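Local atomic coordinates of protein SMG5 (Homo sapiens, PDB entry 2HWY), a protein that acts in nonsense-mediated mRNA decay, promoting dephosphorylation of UPF1, for which it is thought, with SMG7, to be an adapter to protein phosphatase 2A, but has no RNase activity by itself. Residues A[126-131]-A[154-159]; A[55-60]-A[66-71]. All coordinates share one frame; numbering follows the deposited sequence.

Overall arrangement
This PIN domain, the C-terminal part of SMG5, is built on a parallel sheet in the order 68-70, 29-32, 4-7, 125-128, 149-150. Along the chain, contact 2 comes first: helix 48-63 turns through a short loop into strand 68-70 and packs back against it at one edge of the sheet. Contact 1 opens later, where strand 125-128 meets the C-terminal helix 153-159 after a connection of 22 residues that includes strand 149-150. The two closures follow one another without nesting or crossing. Their centres lie about 19 Å apart, on opposite sides of the chain's centre, and helix 16-25 touches side chains of both.

Contact 1: residues A[126-131]-A[154-159]; sequences LDNPSV and LDFYKQ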
ATOM      1  N   LEU A 126       7.440  -5.472  -1.022  1.00 26.00           N
ATOM      2  CA  LEU A 126       6.273  -6.310  -0.919  1.00 26.07           C
ATOM      3  C   LEU A 126       4.994  -5.489  -1.073  1.00 25.90           C
ATOM      4  O   LEU A 126       4.800  -4.474  -0.403  1.00 25.74           O
ATOM      5  CB  LEU A 126       6.325  -7.002   0.430  1.00 25.96           C
ATOM      6  CG  LEU A 126       5.197  -7.880   0.939  1.00 25.89           C
ATOM      7  CD1 LEU A 126       4.229  -8.370  -0.129  1.00 26.33           C
ATOM      8  CD2 LEU A 126       5.876  -9.043   1.619  1.00 26.59           C
ATOM      9  N   ASP A 127       4.127  -5.952  -1.965  1.00 25.98           N
ATOM     10  CA  ASP A 127       2.951  -5.223  -2.382  1.00 26.19           C
ATOM     11  C   ASP A 127       1.679  -5.721  -1.692  1.00 26.55           C
ATOM     12  O   ASP A 127       1.439  -6.921  -1.636  1.00 27.00           O
ATOM     13  CB  ASP A 127       2.811  -5.423  -3.873  1.00 26.04           C
ATOM     14  CG  ASP A 127       2.149  -4.279  -4.550  1.00 26.14           C
ATOM     15  OD1 ASP A 127       1.160  -3.757  -3.986  1.00 23.06           O
ATOM     16  OD2 ASP A 127       2.628  -3.921  -5.665  1.00 27.59           O
ATOM     17  N   ASN A 128       0.856  -4.793  -1.206  1.00 26.75           N
ATOM     18  CA  ASN A 128      -0.446  -5.089  -0.602  1.00 27.10           C
ATOM     19  C   ASN A 128      -1.670  -4.574  -1.373  1.00 27.32           C
ATOM     20  O   ASN A 128      -1.935  -3.380  -1.297  1.00 27.64           O
ATOM     21  CB  ASN A 128      -0.504  -4.357   0.730  1.00 27.15           C
ATOM     22  CG  ASN A 128       0.330  -4.990   1.779  1.00 27.68           C
ATOM     23  OD1 ASN A 128       1.084  -5.946   1.533  1.00 29.08           O
ATOM     24  ND2 ASN A 128       0.197  -4.470   2.991  1.00 27.38           N
ATOM     25  N   PRO A 129      -2.411  -5.437  -2.114  1.00 27.80           N
ATOM     26  CA  PRO A 129      -3.722  -5.087  -2.663  1.00 28.20           C
ATOM     27  C   PRO A 129      -4.930  -5.759  -1.990  1.00 28.41           C
ATOM     28  O   PRO A 129      -4.804  -6.355  -0.923  1.00 28.06           O
ATOM     29  CB  PRO A 129      -3.575  -5.561  -4.119  1.00 27.65           C
ATOM     30  CG  PRO A 129      -2.820  -6.851  -3.972  1.00 27.66           C
ATOM     31  CD  PRO A 129      -2.044  -6.769  -2.625  1.00 28.26           C
ATOM     32  N   SER A 130      -6.083  -5.683  -2.655  1.00 29.25           N
ATOM     33  CA  SER A 130      -7.213  -6.595  -2.427  1.00 29.89           C
ATOM     34  C   SER A 130      -7.384  -7.525  -3.671  1.00 30.49           C
ATOM     35  O   SER A 130      -6.715  -7.330  -4.691  1.00 30.55           O
ATOM     36  CB  SER A 130      -8.523  -5.908  -2.799  1.00 29.69           C
ATOM     37  OG  SER A 130      -8.750  -4.809  -1.934  1.00 30.31           O
ATOM     38  N   VAL A 131      -8.517  -8.291  -3.805  1.00 31.10           N
ATOM     39  CA  VAL A 131      -8.499  -9.492  -4.668  1.00 31.65           C
ATOM     40  C   VAL A 131      -7.489 -10.669  -4.622  1.00 32.33           C
ATOM     41  O   VAL A 131      -6.755 -10.930  -5.581  1.00 32.44           O
ATOM     42  CB  VAL A 131      -9.024  -9.535  -6.132  1.00 31.78           C
ATOM     43  CG1 VAL A 131      -9.154 -10.988  -6.644  1.00 31.43           C
ATOM     44  CG2 VAL A 131     -10.359  -8.794  -6.240  1.00 31.90           C
ATOM     45  N   LEU A 154      -5.131  -8.721   3.939  1.00 20.88           N
ATOM     46  CA  LEU A 154      -5.506  -9.646   5.018  1.00 21.02           C
ATOM     47  C   LEU A 154      -4.737 -10.973   5.004  1.00 21.15           C
ATOM     48  O   LEU A 154      -4.565 -11.586   6.059  1.00 21.54           O
ATOM     49  CB  LEU A 154      -7.009  -9.922   5.018  1.00 20.86           C
ATOM     50  CG  LEU A 154      -7.927  -8.693   4.988  1.00 20.45           C
ATOM     51  CD1 LEU A 154      -9.317  -9.110   5.347  1.00 20.11           C
ATOM     52  CD2 LEU A 154      -7.447  -7.597   5.919  1.00 19.73           C
ATOM     53  N   ASP A 155      -4.294 -11.434   3.820  1.00 20.00           N
ATOM     54  CA  ASP A 155      -3.427 -12.605   3.760  1.00 20.00           C
ATOM     55  C   ASP A 155      -2.079 -12.325   4.417  1.00 20.00           C
ATOM     56  O   ASP A 155      -1.617 -13.046   5.263  1.00 20.58           O
ATOM     57  CB  ASP A 155      -3.223 -13.048   2.310  1.00 20.00           C
ATOM     58  N   PHE A 156      -1.493 -11.191   4.037  1.00 21.65           N
ATOM     59  CA  PHE A 156      -0.240 -10.753   4.639  1.00 22.01           C
ATOM     60  C   PHE A 156      -0.435 -10.553   6.154  1.00 22.16           C
ATOM     61  O   PHE A 156       0.384 -10.997   6.961  1.00 21.83           O
ATOM     62  CB  PHE A 156       0.240  -9.461   3.959  1.00 22.22           C
ATOM     63  CG  PHE A 156       1.563  -8.941   4.480  1.00 22.29           C
ATOM     64  CD1 PHE A 156       2.761  -9.296   3.872  1.00 21.53           C
ATOM     65  CD2 PHE A 156       1.601  -8.069   5.570  1.00 22.98           C
ATOM     66  CE1 PHE A 156       3.975  -8.803   4.348  1.00 21.91           C
ATOM     67  CE2 PHE A 156       2.816  -7.583   6.055  1.00 22.42           C
ATOM     68  CZ  PHE A 156       4.005  -7.955   5.437  1.00 22.17           C
ATOM     69  N   TYR A 157      -1.550  -9.926   6.523  1.00 22.50           N
ATOM     70  CA  TYR A 157      -1.803  -9.559   7.909  1.00 22.64           C
ATOM     71  C   TYR A 157      -1.996 -10.758   8.811  1.00 22.74           C
ATOM     72  O   TYR A 157      -1.450 -10.826   9.918  1.00 22.47           O
ATOM     73  CB  TYR A 157      -3.042  -8.670   8.038  1.00 22.83           C
ATOM     74  CG  TYR A 157      -3.211  -8.247   9.462  1.00 22.81           C
ATOM     75  CD1 TYR A 157      -2.222  -7.480  10.084  1.00 23.73           C
ATOM     76  CD2 TYR A 157      -4.297  -8.669  10.219  1.00 22.95           C
ATOM     77  CE1 TYR A 157      -2.326  -7.105  11.404  1.00 22.84           C
ATOM     78  CE2 TYR A 157      -4.411  -8.302  11.543  1.00 22.90           C
ATOM     79  CZ  TYR A 157      -3.416  -7.514  12.127  1.00 23.22           C
ATOM     80  OH  TYR A 157      -3.503  -7.129  13.447  1.00 24.55           O
ATOM     81  N   LYS A 158      -2.800 -11.696   8.335  1.00 22.93           N
ATOM     82  CA  LYS A 158      -3.041 -12.903   9.079  1.00 23.18           C
ATOM     83  C   LYS A 158      -1.744 -13.747   9.136  1.00 23.34           C
ATOM     84  O   LYS A 158      -1.426 -14.319  10.182  1.00 23.41           O
ATOM     85  CB  LYS A 158      -4.299 -13.618   8.543  1.00 23.03           C
ATOM     86  CG  LYS A 158      -5.582 -12.716   8.668  1.00 22.90           C
ATOM     87  CD  LYS A 158      -6.841 -13.461   9.117  1.00 23.28           C
ATOM     88  CE  LYS A 158      -6.934 -13.589  10.651  1.00 24.50           C
ATOM     89  NZ  LYS A 158      -7.673 -14.830  11.160  1.00 22.73           N
ATOM     90  N   GLN A 159      -0.946 -13.760   8.068  1.00 23.78           N
ATOM     91  CA  GLN A 159       0.401 -14.373   8.163  1.00 24.21           C
ATOM     92  C   GLN A 159       1.309 -13.658   9.206  1.00 24.30           C
ATOM     93  O   GLN A 159       2.063 -14.301   9.943  1.00 23.92           O
ATOM     94  CB  GLN A 159       1.116 -14.437   6.791  1.00 24.35           C
ATOM     95  CG  GLN A 159       0.993 -15.795   6.044  1.00 24.09           C
ATOM     96  CD  GLN A 159       2.248 -16.158   5.225  1.00 24.52           C
ATOM     97  OE1 GLN A 159       3.055 -15.289   4.882  1.00 24.50           O
ATOM     98  NE2 GLN A 159       2.411 -17.455   4.917  1.00 24.23           N
TER
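Phe156 of helix 153-159 reaches to strand 125-128 and is met there by Leu126 and Asn128, a compact example of one aromatic ring shared by two strand residues. It buries more surface than any other residue of the pair. Its CG stands anti to the backbone N (chi1 -178°), which carries the ring off the helix toward the strand. Leu126 meets the ring at its edge, near the ring plane: CD2 of Leu126 is 3.3 Å from CE1 of Phe156, and Leu126 CG follows at 3.7 Å from the same CE1. The side chains of these two residues run obliquely to one another. Asn128, two residues along the strand, approaches differently. Its CB bond does not aim at the helix, but the end of the side chain comes nearer and lies over one face of the ring. Here the backbones are also nearest, with 7.7 Å between the CA atoms of Asn128 and Phe156. Leu5 of the neighbouring strand 4-7 and Leu22 of helix 16-25 also touch the phenylalanine, while backbone hydrogen bonds tie Leu126 and Asn128 to Val6. The contact thus packs the C-terminal helix against a sheet whose strands are joined by their own backbone bonds. The apolar meeting of Leu126 with Phe156 is consistent with a helix held here through hydrophobic burial of part of the ring.

Contact 2: residues A[55-60]-A[66-71]; sequences RYLEAE and RYIRCQ
Ile68, at the start of strand 68-70, pushes its side chain against helix 48-63 and supplies the strand's side of every touching pair. It and Leu57 have the largest areas buried by the contact; Leu57 CD2 lies 3.3 Å from Ile68 CD1, the two side chains crossing at about a right angle. The extended isoleucine, with CG1 anti to the backbone N (chi1 177°), places CD1 there. Away from this apolar centre the contact thins. Tyr56 CE2 comes no nearer than 4.5 Å to Ile68 CD1, and Glu60 offers only its CB, 4.3 Å from Ile68 CG2, before its carboxylate turns aside. That carboxylate is held by other partners: inside the helix, Tyr56 OH donates to Glu60 OE2 at 2.9 Å, 17° out of the carboxylate plane and on its anti side. Asn65, in the connecting loop, bonds the other oxygen. On the solvent side, Arg69 points away from the helix. Leu57 also touches Ile32 and Ile68 touches Val30, both on strand 29-32. Helix axis and strand axis are 124° apart, 9.5 Å at closest approach. This is the second half of a beta-alpha-beta crossover, in which the helical connection packs over two adjacent parallel strands, as in the alpha/beta fold of PIN domains.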
ATOM      1  N   ARG A  55      -6.474  11.107   5.367  1.00 20.00           N
ATOM      2  CA  ARG A  55      -6.475  11.738   6.681  1.00 20.00           C
ATOM      3  C   ARG A  55      -5.619  10.953   7.670  1.00 20.00           C
ATOM      4  O   ARG A  55      -4.797  11.514   8.390  1.00 25.76           O
ATOM      5  CB  ARG A  55      -7.904  11.869   7.212  1.00 20.00           C
ATOM      6  CG  ARG A  55      -8.767  12.849   6.435  1.00 20.00           C
ATOM      7  N   TYR A  56      -5.736   9.623   7.665  1.00 26.27           N
ATOM      8  CA  TYR A  56      -4.903   8.776   8.508  1.00 26.36           C
ATOM      9  C   TYR A  56      -3.438   9.024   8.258  1.00 26.25           C
ATOM     10  O   TYR A  56      -2.661   9.237   9.194  1.00 26.10           O
ATOM     11  CB  TYR A  56      -5.174   7.299   8.226  1.00 27.86           C
ATOM     12  CG  TYR A  56      -4.003   6.415   8.562  1.00 28.10           C
ATOM     13  CD1 TYR A  56      -3.738   6.053   9.878  1.00 30.13           C
ATOM     14  CD2 TYR A  56      -3.132   5.968   7.568  1.00 30.16           C
ATOM     15  CE1 TYR A  56      -2.650   5.250  10.199  1.00 29.51           C
ATOM     16  CE2 TYR A  56      -2.033   5.154   7.880  1.00 30.08           C
ATOM     17  CZ  TYR A  56      -1.811   4.800   9.195  1.00 29.64           C
ATOM     18  OH  TYR A  56      -0.743   3.997   9.507  1.00 30.57           O
ATOM     19  N   LEU A  57      -3.071   8.959   6.977  1.00 26.03           N
ATOM     20  CA  LEU A  57      -1.689   9.148   6.533  1.00 25.50           C
ATOM     21  C   LEU A  57      -1.098  10.458   7.010  1.00 24.73           C
ATOM     22  O   LEU A  57       0.067  10.503   7.405  1.00 24.68           O
ATOM     23  CB  LEU A  57      -1.604   9.064   5.004  1.00 26.00           C
ATOM     24  CG  LEU A  57      -1.754   7.656   4.406  1.00 27.03           C
ATOM     25  CD1 LEU A  57      -1.874   7.718   2.900  1.00 27.87           C
ATOM     26  CD2 LEU A  57      -0.603   6.772   4.788  1.00 27.75           C
ATOM     27  N   GLU A  58      -1.904  11.512   6.995  1.00 23.99           N
ATOM     28  CA  GLU A  58      -1.469  12.803   7.527  1.00 23.94           C
ATOM     29  C   GLU A  58      -1.366  12.815   9.056  1.00 23.39           C
ATOM     30  O   GLU A  58      -0.490  13.450   9.628  1.00 22.69           O
ATOM     31  CB  GLU A  58      -2.394  13.907   7.034  1.00 23.74           C
ATOM     32  CG  GLU A  58      -2.218  14.204   5.542  1.00 23.74           C
ATOM     33  CD  GLU A  58      -3.443  14.853   4.914  1.00 23.54           C
ATOM     34  OE1 GLU A  58      -3.300  15.484   3.858  1.00 22.31           O
ATOM     35  OE2 GLU A  58      -4.554  14.745   5.472  1.00 23.82           O
ATOM     36  N   ALA A  59      -2.265  12.106   9.716  1.00 23.59           N
ATOM     37  CA  ALA A  59      -2.184  11.962  11.167  1.00 23.80           C
ATOM     38  C   ALA A  59      -0.873  11.255  11.566  1.00 23.96           C
ATOM     39  O   ALA A  59      -0.153  11.723  12.464  1.00 23.68           O
ATOM     40  CB  ALA A  59      -3.397  11.214  11.706  1.00 23.49           C
ATOM     41  N   GLU A  60      -0.540  10.151  10.890  1.00 23.87           N
ATOM     42  CA  GLU A  60       0.746   9.502  11.170  1.00 23.92           C
ATOM     43  C   GLU A  60       1.912  10.458  10.896  1.00 23.72           C
ATOM     44  O   GLU A  60       2.865  10.505  11.661  1.00 23.99           O
ATOM     45  CB  GLU A  60       0.938   8.199  10.392  1.00 24.21           C
ATOM     46  CG  GLU A  60      -0.057   7.079  10.709  1.00 24.83           C
ATOM     47  CD  GLU A  60       0.234   6.317  12.018  1.00 26.10           C
ATOM     48  OE1 GLU A  60       0.858   6.926  12.932  1.00 22.62           O
ATOM     49  OE2 GLU A  60      -0.169   5.101  12.114  1.00 26.35           O
ATOM     50  N   ARG A  66       8.175   7.795  11.072  1.00 27.96           N
ATOM     51  CA  ARG A  66       9.242   7.949  10.123  1.00 28.42           C
ATOM     52  C   ARG A  66       9.195   6.771   9.227  1.00 28.74           C
ATOM     53  O   ARG A  66       9.972   6.651   8.311  1.00 28.99           O
ATOM     54  CB  ARG A  66      10.596   7.980  10.825  1.00 28.66           C
ATOM     55  CG  ARG A  66      10.684   8.930  12.014  1.00 29.41           C
ATOM     56  CD  ARG A  66      11.577  10.149  11.799  1.00 29.23           C
ATOM     57  NE  ARG A  66      11.610  10.617  10.429  1.00 30.61           N
ATOM     58  CZ  ARG A  66      12.723  10.865   9.758  1.00 30.43           C
ATOM     59  NH1 ARG A  66      13.894  10.685  10.328  1.00 30.31           N
ATOM     60  NH2 ARG A  66      12.657  11.268   8.513  1.00 29.92           N
ATOM     61  N   TYR A  67       8.271   5.882   9.522  1.00 28.93           N
ATOM     62  CA  TYR A  67       8.219   4.605   8.865  1.00 28.98           C
ATOM     63  C   TYR A  67       7.135   4.625   7.864  1.00 29.25           C
ATOM     64  O   TYR A  67       6.627   3.613   7.496  1.00 29.63           O
ATOM     65  CB  TYR A  67       7.947   3.513   9.860  1.00 29.38           C
ATOM     66  CG  TYR A  67       9.071   3.321  10.805  1.00 29.76           C
ATOM     67  CD1 TYR A  67       8.970   3.730  12.091  1.00 30.17           C
ATOM     68  CD2 TYR A  67      10.248   2.771  10.396  1.00 30.09           C
ATOM     69  CE1 TYR A  67       9.987   3.581  12.936  1.00 30.09           C
ATOM     70  CE2 TYR A  67      11.259   2.635  11.241  1.00 29.93           C
ATOM     71  CZ  TYR A  67      11.122   3.034  12.507  1.00 29.75           C
ATOM     72  OH  TYR A  67      12.133   2.897  13.381  1.00 30.62           O
ATOM     73  N   ILE A  68       6.777   5.805   7.416  1.00 29.12           N
ATOM     74  CA  ILE A  68       5.810   5.905   6.369  1.00 28.86           C
ATOM     75  C   ILE A  68       6.074   7.049   5.385  1.00 28.82           C
ATOM     76  O   ILE A  68       6.451   8.122   5.785  1.00 29.17           O
ATOM     77  CB  ILE A  68       4.418   5.835   6.956  1.00 28.70           C
ATOM     78  CG1 ILE A  68       3.364   6.000   5.914  1.00 28.87           C
ATOM     79  CG2 ILE A  68       4.215   6.851   7.979  1.00 28.96           C
ATOM     80  CD1 ILE A  68       2.102   6.164   6.518  1.00 29.70           C
ATOM     81  N   ARG A  69       5.930   6.805   4.089  1.00 28.13           N
ATOM     82  CA  ARG A  69       6.197   7.829   3.102  1.00 27.80           C
ATOM     83  C   ARG A  69       5.259   7.783   1.947  1.00 27.30           C
ATOM     84  O   ARG A  69       4.700   6.772   1.671  1.00 27.43           O
ATOM     85  CB  ARG A  69       7.579   7.656   2.583  1.00 27.80           C
ATOM     86  CG  ARG A  69       8.543   7.361   3.630  1.00 28.72           C
ATOM     87  CD  ARG A  69       9.925   7.383   3.081  1.00 29.28           C
ATOM     88  NE  ARG A  69       9.950   7.715   1.667  1.00 29.70           N
ATOM     89  CZ  ARG A  69      10.699   7.081   0.788  1.00 30.24           C
ATOM     90  NH1 ARG A  69      11.461   6.089   1.188  1.00 30.87           N
ATOM     91  NH2 ARG A  69      10.664   7.418  -0.477  1.00 30.06           N
ATOM     92  N   CYS A  70       5.111   8.888   1.238  1.00 26.73           N
ATOM     93  CA  CYS A  70       4.652   8.839  -0.121  1.00 26.11           C
ATOM     94  C   CYS A  70       5.832   9.141  -0.966  1.00 25.60           C
ATOM     95  O   CYS A  70       6.813   9.614  -0.492  1.00 25.75           O
ATOM     96  CB  CYS A  70       3.563   9.847  -0.347  1.00 25.80           C
ATOM     97  SG  CYS A  70       2.462   9.976   0.971  1.00 25.73           S
ATOM     98  N   GLN A  71       5.750   8.835  -2.228  1.00 20.00           N
ATOM     99  CA  GLN A  71       6.913   8.794  -3.026  1.00 20.00           C
ATOM    100  C   GLN A  71       6.849   9.789  -4.156  1.00 20.00           C
ATOM    101  O   GLN A  71       6.025  10.671  -4.174  1.00 24.04           O
ATOM    102  CB  GLN A  71       7.050   7.416  -3.582  1.00 20.00           C
TER